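Mandelate racemase/muconate lactonizing enzyme-like protein (Roseovarius sp. TM1035, PDB 3RCY) probably acts as an isomerase-like enzyme of the mandelate racemase and muconate lactonizing enzyme group, with a bound magnesium ion in its barrel domain. Local coordinates at residues P124-Y129 against L333-I338; A321-A326 against G356-P361. All coordinates share one frame; numbering follows the deposited sequence.

Contact 1 of 2, residues P124-Y129 against L333-I338; sequences PRIRAY and LMCESI
A128 pairs in parallel with C335 and Y129 with E336, but the two runs are splayed, 62° apart end to end, and three backbone hydrogen bonds join the segments. C335 N donates to R127 O at 2.8 Å, Y129 N to C335 O and S337 N to Y129 O. The R127 chain is extended and lies beside M334, pointing the same way. The M334 chain bends at its last torsion (chi3 77°). This sets CE 3.5 Å above the plane of the R127 guanidinium, over its centre. A water at the edge of that group links R127 NH1 to L333 O. R127 NE also bonds T163, NH2 makes a salt bridge to D205, and Y396 of a second subunit adds a cation-pi contact. The Y129 ring crosses M334 at about a right angle, a Met-aromatic contact with SD 3.4 Å from CD1. E336 CA sits over one face of the same ring, a CH-pi contact 3.8 Å from the centroid. The E336 chain runs alongside the phenol end, CD 3.1 Å from Y129 OH, its carboxylate plane turned 24° from the ring. Y129 OH bonds K166 NZ, which also pairs with E336 OE2, while OE1 takes L312 N. With a leucine in place of Y129, K166 would probably lose its phenol mate, and E336 and M334 the flat ring they pack on. I126 CG2 touches C335 SG at 3.8 Å, under the helix 316-327. The E336 side chain comes to about 5 Å from the magnesium ion, whose site includes E235 and E261. The pairing joins strands 126-131 and 335-336, distant in sequence, consistent with the first and last strands closing the (beta/alpha)7beta barrel of the enolase superfamily.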
ATOM      1  N   PRO A 124      23.730  -1.030 -33.961  1.00 19.00           N
ATOM      2  CA  PRO A 124      24.813  -0.726 -34.908  1.00 19.88           C
ATOM      3  C   PRO A 124      25.491   0.629 -34.637  1.00 20.28           C
ATOM      4  O   PRO A 124      26.656   0.798 -34.979  1.00 20.66           O
ATOM      5  CB  PRO A 124      24.109  -0.725 -36.274  1.00 20.29           C
ATOM      6  CG  PRO A 124      22.836  -1.482 -36.070  1.00 26.99           C
ATOM      7  CD  PRO A 124      22.433  -1.204 -34.643  1.00 19.60           C
ATOM      8  N   ARG A 125      24.763   1.580 -34.051  1.00 20.11           N
ATOM      9  CA  ARG A 125      25.344   2.844 -33.595  1.00 21.11           C
ATOM     10  C   ARG A 125      24.764   3.224 -32.217  1.00 20.23           C
ATOM     11  O   ARG A 125      23.536   3.189 -32.002  1.00 19.52           O
ATOM     12  CB  ARG A 125      25.132   3.982 -34.614  1.00 23.33           C
ATOM     13  CG  ARG A 125      25.852   3.796 -35.967  1.00 36.78           C
ATOM     14  CD  ARG A 125      26.548   5.079 -36.458  1.00 26.66           C
ATOM     15  NE  ARG A 125      27.827   5.306 -35.786  1.00 36.89           N
ATOM     16  CZ  ARG A 125      28.604   6.380 -35.953  1.00 28.52           C
ATOM     17  NH1 ARG A 125      29.747   6.478 -35.278  1.00 36.96           N
ATOM     18  NH2 ARG A 125      28.247   7.361 -36.780  1.00 37.15           N
ATOM     19  N   ILE A 126      25.661   3.565 -31.300  1.00 18.29           N
ATOM     20  CA  ILE A 126      25.291   3.888 -29.927  1.00 17.61           C
ATOM     21  C   ILE A 126      25.324   5.405 -29.728  1.00 16.74           C
ATOM     22  O   ILE A 126      26.327   6.057 -30.014  1.00 16.74           O
ATOM     23  CB  ILE A 126      26.237   3.184 -28.925  1.00 17.45           C
ATOM     24  CG1 ILE A 126      26.169   1.655 -29.113  1.00 15.23           C
ATOM     25  CG2 ILE A 126      25.916   3.598 -27.490  1.00 14.96           C
ATOM     26  CD1 ILE A 126      27.420   0.897 -28.638  1.00 17.99           C
ATOM     27  N   ARG A 127      24.217   5.959 -29.257  1.00 16.07           N
ATOM     28  CA  ARG A 127      24.128   7.382 -28.961  1.00 15.93           C
ATOM     29  C   ARG A 127      25.104   7.752 -27.843  1.00 15.83           C
ATOM     30  O   ARG A 127      25.124   7.104 -26.794  1.00 16.00           O
ATOM     31  CB  ARG A 127      22.702   7.723 -28.553  1.00 16.09           C
ATOM     32  CG  ARG A 127      22.408   9.192 -28.468  1.00 16.83           C
ATOM     33  CD  ARG A 127      20.927   9.411 -28.169  1.00 16.68           C
ATOM     34  NE  ARG A 127      20.656  10.823 -27.933  1.00 16.76           N
ATOM     35  CZ  ARG A 127      19.542  11.305 -27.392  1.00 16.54           C
ATOM     36  NH1 ARG A 127      18.571  10.488 -27.002  1.00 16.36           N
ATOM     37  NH2 ARG A 127      19.411  12.615 -27.230  1.00 16.78           N
ATOM     38  N   ALA A 128      25.920   8.778 -28.080  1.00 15.44           N
ATOM     39  CA  ALA A 128      26.894   9.238 -27.092  1.00 14.76           C
ATOM     40  C   ALA A 128      26.514  10.599 -26.528  1.00 14.07           C
ATOM     41  O   ALA A 128      25.772  11.363 -27.157  1.00 14.46           O
ATOM     42  CB  ALA A 128      28.304   9.306 -27.710  1.00 14.75           C
ATOM     43  N   TYR A 129      27.028  10.907 -25.344  1.00 12.87           N
ATOM     44  CA  TYR A 129      26.942  12.270 -24.822  1.00 12.49           C
ATOM     45  C   TYR A 129      28.219  12.644 -24.081  1.00 12.73           C
ATOM     46  O   TYR A 129      29.040  11.781 -23.759  1.00 13.20           O
ATOM     47  CB  TYR A 129      25.720  12.442 -23.912  1.00 11.77           C
ATOM     48  CG  TYR A 129      25.860  11.937 -22.480  1.00 14.12           C
ATOM     49  CD1 TYR A 129      25.450  10.650 -22.138  1.00 11.45           C
ATOM     50  CD2 TYR A 129      26.359  12.764 -21.459  1.00 11.52           C
ATOM     51  CE1 TYR A 129      25.541  10.185 -20.836  1.00 13.22           C
ATOM     52  CE2 TYR A 129      26.458  12.305 -20.142  1.00 13.55           C
ATOM     53  CZ  TYR A 129      26.042  11.011 -19.841  1.00 11.64           C
ATOM     54  OH  TYR A 129      26.122  10.530 -18.559  1.00 12.82           O
ATOM     55  N   LEU A 333      19.990   3.810 -23.621  1.00 12.44           N
ATOM     56  CA  LEU A 333      19.654   5.213 -23.877  1.00 12.70           C
ATOM     57  C   LEU A 333      20.834   5.916 -24.558  1.00 13.22           C
ATOM     58  O   LEU A 333      20.729   6.334 -25.706  1.00 13.65           O
ATOM     59  CB  LEU A 333      19.257   5.940 -22.581  1.00 12.27           C
ATOM     60  CG  LEU A 333      18.992   7.456 -22.627  1.00 17.99           C
ATOM     61  CD1 LEU A 333      17.971   7.878 -23.720  1.00 12.02           C
ATOM     62  CD2 LEU A 333      18.527   7.906 -21.263  1.00 11.91           C
ATOM     63  N   MET A 334      21.953   6.038 -23.845  1.00 13.02           N
ATOM     64  CA  MET A 334      23.155   6.672 -24.388  1.00 13.55           C
ATOM     65  C   MET A 334      24.389   6.323 -23.545  1.00 13.19           C
ATOM     66  O   MET A 334      24.250   5.855 -22.411  1.00 13.13           O
ATOM     67  CB  MET A 334      22.969   8.197 -24.486  1.00 14.16           C
ATOM     68  CG  MET A 334      22.614   8.890 -23.161  1.00 16.38           C
ATOM     69  SD  MET A 334      22.307  10.664 -23.344  1.00 15.47           S
ATOM     70  CE  MET A 334      20.656  10.697 -24.049  1.00 16.52           C
ATOM     71  N   CYS A 335      25.582   6.534 -24.108  1.00 12.93           N
ATOM     72  CA  CYS A 335      26.842   6.272 -23.403  1.00 13.31           C
ATOM     73  C   CYS A 335      27.603   7.554 -23.128  1.00 13.61           C
ATOM     74  O   CYS A 335      27.974   8.276 -24.057  1.00 14.00           O
ATOM     75  CB  CYS A 335      27.741   5.325 -24.206  1.00 13.35           C
ATOM     76  SG  CYS A 335      27.326   3.598 -24.006  1.00 18.77           S
ATOM     77  N   GLU A 336      27.845   7.828 -21.849  1.00 13.76           N
ATOM     78  CA  GLU A 336      28.722   8.925 -21.433  1.00 13.86           C
ATOM     79  C   GLU A 336      30.105   8.724 -22.050  1.00 13.47           C
ATOM     80  O   GLU A 336      30.610   7.611 -22.075  1.00 12.79           O
ATOM     81  CB  GLU A 336      28.820   8.947 -19.900  1.00 14.50           C
ATOM     82  CG  GLU A 336      29.421  10.212 -19.300  1.00 17.29           C
ATOM     83  CD  GLU A 336      29.113  10.362 -17.805  1.00 15.70           C
ATOM     84  OE1 GLU A 336      28.727   9.363 -17.156  1.00 17.21           O
ATOM     85  OE2 GLU A 336      29.255  11.490 -17.275  1.00 18.36           O
ATOM     86  N   SER A 337      30.702   9.809 -22.543  1.00 14.20           N
ATOM     87  CA  SER A 337      31.999   9.757 -23.207  1.00 14.69           C
ATOM     88  C   SER A 337      32.857  10.972 -22.850  1.00 14.74           C
ATOM     89  O   SER A 337      32.341  12.052 -22.532  1.00 14.52           O
ATOM     90  CB  SER A 337      31.821   9.658 -24.731  1.00 14.94           C
ATOM     91  OG  SER A 337      30.933   8.598 -25.077  1.00 19.55           O
ATOM     92  N   ILE A 338      34.172  10.780 -22.889  1.00 14.98           N
ATOM     93  CA  ILE A 338      35.123  11.846 -22.591  1.00 15.36           C
ATOM     94  C   ILE A 338      36.161  11.880 -23.708  1.00 16.21           C
ATOM     95  O   ILE A 338      36.885  10.897 -23.939  1.00 16.32           O
ATOM     96  CB  ILE A 338      35.829  11.650 -21.215  1.00 15.28           C
ATOM     97  CG1 ILE A 338      34.801  11.434 -20.092  1.00 15.04           C
ATOM     98  CG2 ILE A 338      36.742  12.860 -20.908  1.00 15.36           C
ATOM     99  CD1 ILE A 338      35.414  11.091 -18.722  1.00 14.93           C
TER
HETATM  100  O   HOH W   1      18.266   7.358 -27.209  1.00 16.38           O

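Contact 2 of 2, residues A321-A326 against G356-P361; sequences ANVHFA and GYITPP
This is a small apolar contact in which helix 316-327 packs on strand 357-358 and the P360-P361 segment after it. It lies in the enolase-like C-terminal domain, beside strand 126-131. V323 carries most of the contact; its side chain starts out toward the strand. Its CG1 is anti to the backbone N (chi1 169°), and in this rotamer both methyls face I358. CG1 and CG2 each lie 3.9 Å from I358 CG2, so this one branch nestles against the fork of the valine. V323 CG1 also meets P361 CD at 4.0 Å. On the strand side I358 touches A128, and on the helix side V323 touches I126, so the contact continues into the neighbouring strand. One helix residue further on, the H324 ring comes up to P361. Its NE2 stands 3.4 Å from P361 CG, and CE1 is 3.7 Å from the same atom. The polar work of this ring is done elsewhere. NE2 bonds L366 O and ND1 bonds W115 N, while the indole of W115 meets the imidazole with its plane at about 20°. W115 NE1 in turn bonds P361 O. The two segments meet mainly through methyl groups and proline carbons, with the imidazole touching P361 CG. The buried imidazole has both nitrogens satisfied, and a carbonyl at NE2 with a backbone amide at ND1 is consistent with a neutral ring protonated on NE2.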
ATOM      1  N   ALA A 321      34.351  -1.290 -22.216  1.00 13.17           N
ATOM      2  CA  ALA A 321      33.381  -2.191 -21.589  1.00 13.15           C
ATOM      3  C   ALA A 321      31.962  -1.656 -21.769  1.00 13.36           C
ATOM      4  O   ALA A 321      31.063  -2.396 -22.190  1.00 13.66           O
ATOM      5  CB  ALA A 321      33.708  -2.430 -20.101  1.00 12.32           C
ATOM      6  N   ASN A 322      31.778  -0.365 -21.492  1.00 13.37           N
ATOM      7  CA  ASN A 322      30.486   0.309 -21.687  1.00 13.18           C
ATOM      8  C   ASN A 322      29.925   0.136 -23.102  1.00 13.29           C
ATOM      9  O   ASN A 322      28.722  -0.064 -23.287  1.00 13.10           O
ATOM     10  CB  ASN A 322      30.603   1.805 -21.380  1.00 13.29           C
ATOM     11  CG  ASN A 322      30.897   2.094 -19.917  1.00 14.07           C
ATOM     12  OD1 ASN A 322      30.868   1.204 -19.070  1.00 13.48           O
ATOM     13  ND2 ASN A 322      31.174   3.353 -19.616  1.00 13.43           N
ATOM     14  N   VAL A 323      30.806   0.239 -24.094  1.00 12.85           N
ATOM     15  CA  VAL A 323      30.400   0.186 -25.492  1.00 12.36           C
ATOM     16  C   VAL A 323      29.929  -1.211 -25.892  1.00 12.66           C
ATOM     17  O   VAL A 323      28.874  -1.351 -26.518  1.00 12.65           O
ATOM     18  CB  VAL A 323      31.519   0.724 -26.430  1.00 12.33           C
ATOM     19  CG1 VAL A 323      31.208   0.427 -27.897  1.00 12.38           C
ATOM     20  CG2 VAL A 323      31.693   2.236 -26.215  1.00 12.07           C
ATOM     21  N   HIS A 324      30.694  -2.241 -25.523  1.00 12.78           N
ATOM     22  CA  HIS A 324      30.268  -3.626 -25.781  1.00 12.78           C
ATOM     23  C   HIS A 324      28.962  -3.995 -25.072  1.00 12.55           C
ATOM     24  O   HIS A 324      28.086  -4.663 -25.651  1.00 12.08           O
ATOM     25  CB  HIS A 324      31.393  -4.593 -25.411  1.00 13.03           C
ATOM     26  CG  HIS A 324      32.520  -4.553 -26.387  1.00 14.22           C
ATOM     27  ND1 HIS A 324      32.520  -5.300 -27.544  1.00 13.75           N
ATOM     28  CD2 HIS A 324      33.636  -3.788 -26.428  1.00 14.08           C
ATOM     29  CE1 HIS A 324      33.614  -5.034 -28.234  1.00 14.96           C
ATOM     30  NE2 HIS A 324      34.303  -4.110 -27.585  1.00 14.35           N
ATOM     31  N   PHE A 325      28.854  -3.571 -23.814  1.00 12.33           N
ATOM     32  CA  PHE A 325      27.636  -3.736 -23.031  1.00 12.16           C
ATOM     33  C   PHE A 325      26.460  -3.078 -23.760  1.00 12.11           C
ATOM     34  O   PHE A 325      25.446  -3.731 -24.035  1.00 12.58           O
ATOM     35  CB  PHE A 325      27.835  -3.129 -21.633  1.00 12.45           C
ATOM     36  CG  PHE A 325      26.571  -3.015 -20.815  1.00 14.81           C
ATOM     37  CD1 PHE A 325      25.904  -4.153 -20.366  1.00 12.72           C
ATOM     38  CD2 PHE A 325      26.072  -1.766 -20.465  1.00 12.65           C
ATOM     39  CE1 PHE A 325      24.741  -4.046 -19.602  1.00 14.81           C
ATOM     40  CE2 PHE A 325      24.909  -1.647 -19.691  1.00 14.82           C
ATOM     41  CZ  PHE A 325      24.243  -2.800 -19.266  1.00 12.47           C
ATOM     42  N   ALA A 326      26.621  -1.797 -24.091  1.00 11.37           N
ATOM     43  CA  ALA A 326      25.591  -1.009 -24.782  1.00 11.26           C
ATOM     44  C   ALA A 326      25.200  -1.589 -26.143  1.00 11.64           C
ATOM     45  O   ALA A 326      24.027  -1.552 -26.515  1.00 11.60           O
ATOM     46  CB  ALA A 326      26.059   0.421 -24.950  1.00 10.84           C
ATOM     47  N   GLY A 356      28.706  12.212 -32.921  1.00 17.11           N
ATOM     48  CA  GLY A 356      27.805  11.984 -31.791  1.00 16.76           C
ATOM     49  C   GLY A 356      27.439  10.534 -31.511  1.00 16.89           C
ATOM     50  O   GLY A 356      26.613  10.259 -30.643  1.00 16.60           O
ATOM     51  N   TYR A 357      28.051   9.603 -32.239  1.00 17.23           N
ATOM     52  CA  TYR A 357      27.715   8.185 -32.116  1.00 17.38           C
ATOM     53  C   TYR A 357      28.949   7.292 -32.074  1.00 16.04           C
ATOM     54  O   TYR A 357      30.008   7.664 -32.579  1.00 15.16           O
ATOM     55  CB  TYR A 357      26.805   7.756 -33.269  1.00 19.33           C
ATOM     56  CG  TYR A 357      25.406   8.315 -33.178  1.00 32.58           C
ATOM     57  CD1 TYR A 357      25.099   9.576 -33.701  1.00 20.68           C
ATOM     58  CD2 TYR A 357      24.388   7.585 -32.575  1.00 20.20           C
ATOM     59  CE1 TYR A 357      23.814  10.098 -33.609  1.00 33.16           C
ATOM     60  CE2 TYR A 357      23.094   8.097 -32.481  1.00 32.82           C
ATOM     61  CZ  TYR A 357      22.819   9.353 -33.003  1.00 21.02           C
ATOM     62  OH  TYR A 357      21.542   9.866 -32.919  1.00 33.73           O
ATOM     63  N   ILE A 358      28.787   6.115 -31.473  1.00 15.70           N
ATOM     64  CA  ILE A 358      29.848   5.119 -31.369  1.00 15.80           C
ATOM     65  C   ILE A 358      29.467   3.843 -32.108  1.00 16.44           C
ATOM     66  O   ILE A 358      28.420   3.251 -31.836  1.00 16.34           O
ATOM     67  CB  ILE A 358      30.139   4.734 -29.888  1.00 15.66           C
ATOM     68  CG1 ILE A 358      30.335   5.979 -29.015  1.00 14.64           C
ATOM     69  CG2 ILE A 358      31.359   3.813 -29.799  1.00 14.91           C
ATOM     70  CD1 ILE A 358      29.948   5.756 -27.554  1.00 14.94           C
ATOM     71  N   THR A 359      30.338   3.411 -33.017  1.00 17.16           N
ATOM     72  CA  THR A 359      30.174   2.141 -33.710  1.00 18.01           C
ATOM     73  C   THR A 359      30.860   1.032 -32.906  1.00 18.50           C
ATOM     74  O   THR A 359      32.043   1.145 -32.585  1.00 18.71           O
ATOM     75  CB  THR A 359      30.744   2.216 -35.149  1.00 18.61           C
ATOM     76  OG1 THR A 359      30.036   3.225 -35.878  1.00 20.47           O
ATOM     77  CG2 THR A 359      30.583   0.884 -35.885  1.00 20.68           C
ATOM     78  N   PRO A 360      30.115  -0.035 -32.562  1.00 18.66           N
ATOM     79  CA  PRO A 360      30.720  -1.180 -31.868  1.00 18.90           C
ATOM     80  C   PRO A 360      31.894  -1.730 -32.673  1.00 18.93           C
ATOM     81  O   PRO A 360      31.760  -1.925 -33.886  1.00 19.29           O
ATOM     82  CB  PRO A 360      29.587  -2.210 -31.837  1.00 18.91           C
ATOM     83  CG  PRO A 360      28.342  -1.384 -31.875  1.00 20.53           C
ATOM     84  CD  PRO A 360      28.665  -0.215 -32.757  1.00 18.79           C
ATOM     85  N   PRO A 361      33.050  -1.949 -32.016  1.00 18.58           N
ATOM     86  CA  PRO A 361      34.202  -2.500 -32.733  1.00 18.71           C
ATOM     87  C   PRO A 361      33.986  -3.956 -33.140  1.00 18.56           C
ATOM     88  O   PRO A 361      33.251  -4.697 -32.463  1.00 18.19           O
ATOM     89  CB  PRO A 361      35.353  -2.373 -31.726  1.00 18.86           C
ATOM     90  CG  PRO A 361      34.723  -2.209 -30.407  1.00 16.21           C
ATOM     91  CD  PRO A 361      33.391  -1.552 -30.637  1.00 18.36           C
TER

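How the contacts relate
Contacts 1 and 2 lie 7 Å apart between centres, and they touch. Strand 126-131 is the shared element: it pairs parallel with 335-336 in contact 1 and antiparallel with 357-358, the strand of contact 2. I126 N reaches I358 O at 2.8 Å and A128 N reaches G356 O at 3.0 Å, both probable hydrogen bonds. Along the chain the segments alternate, in the order 124-129, 321-326, 333-338, 356-361. Helix 316-327 is followed directly by strand 335-336. The late part of the chain therefore comes back to strand 126-131 twice, once to pair at the barrel closure and once to add an antiparallel neighbour.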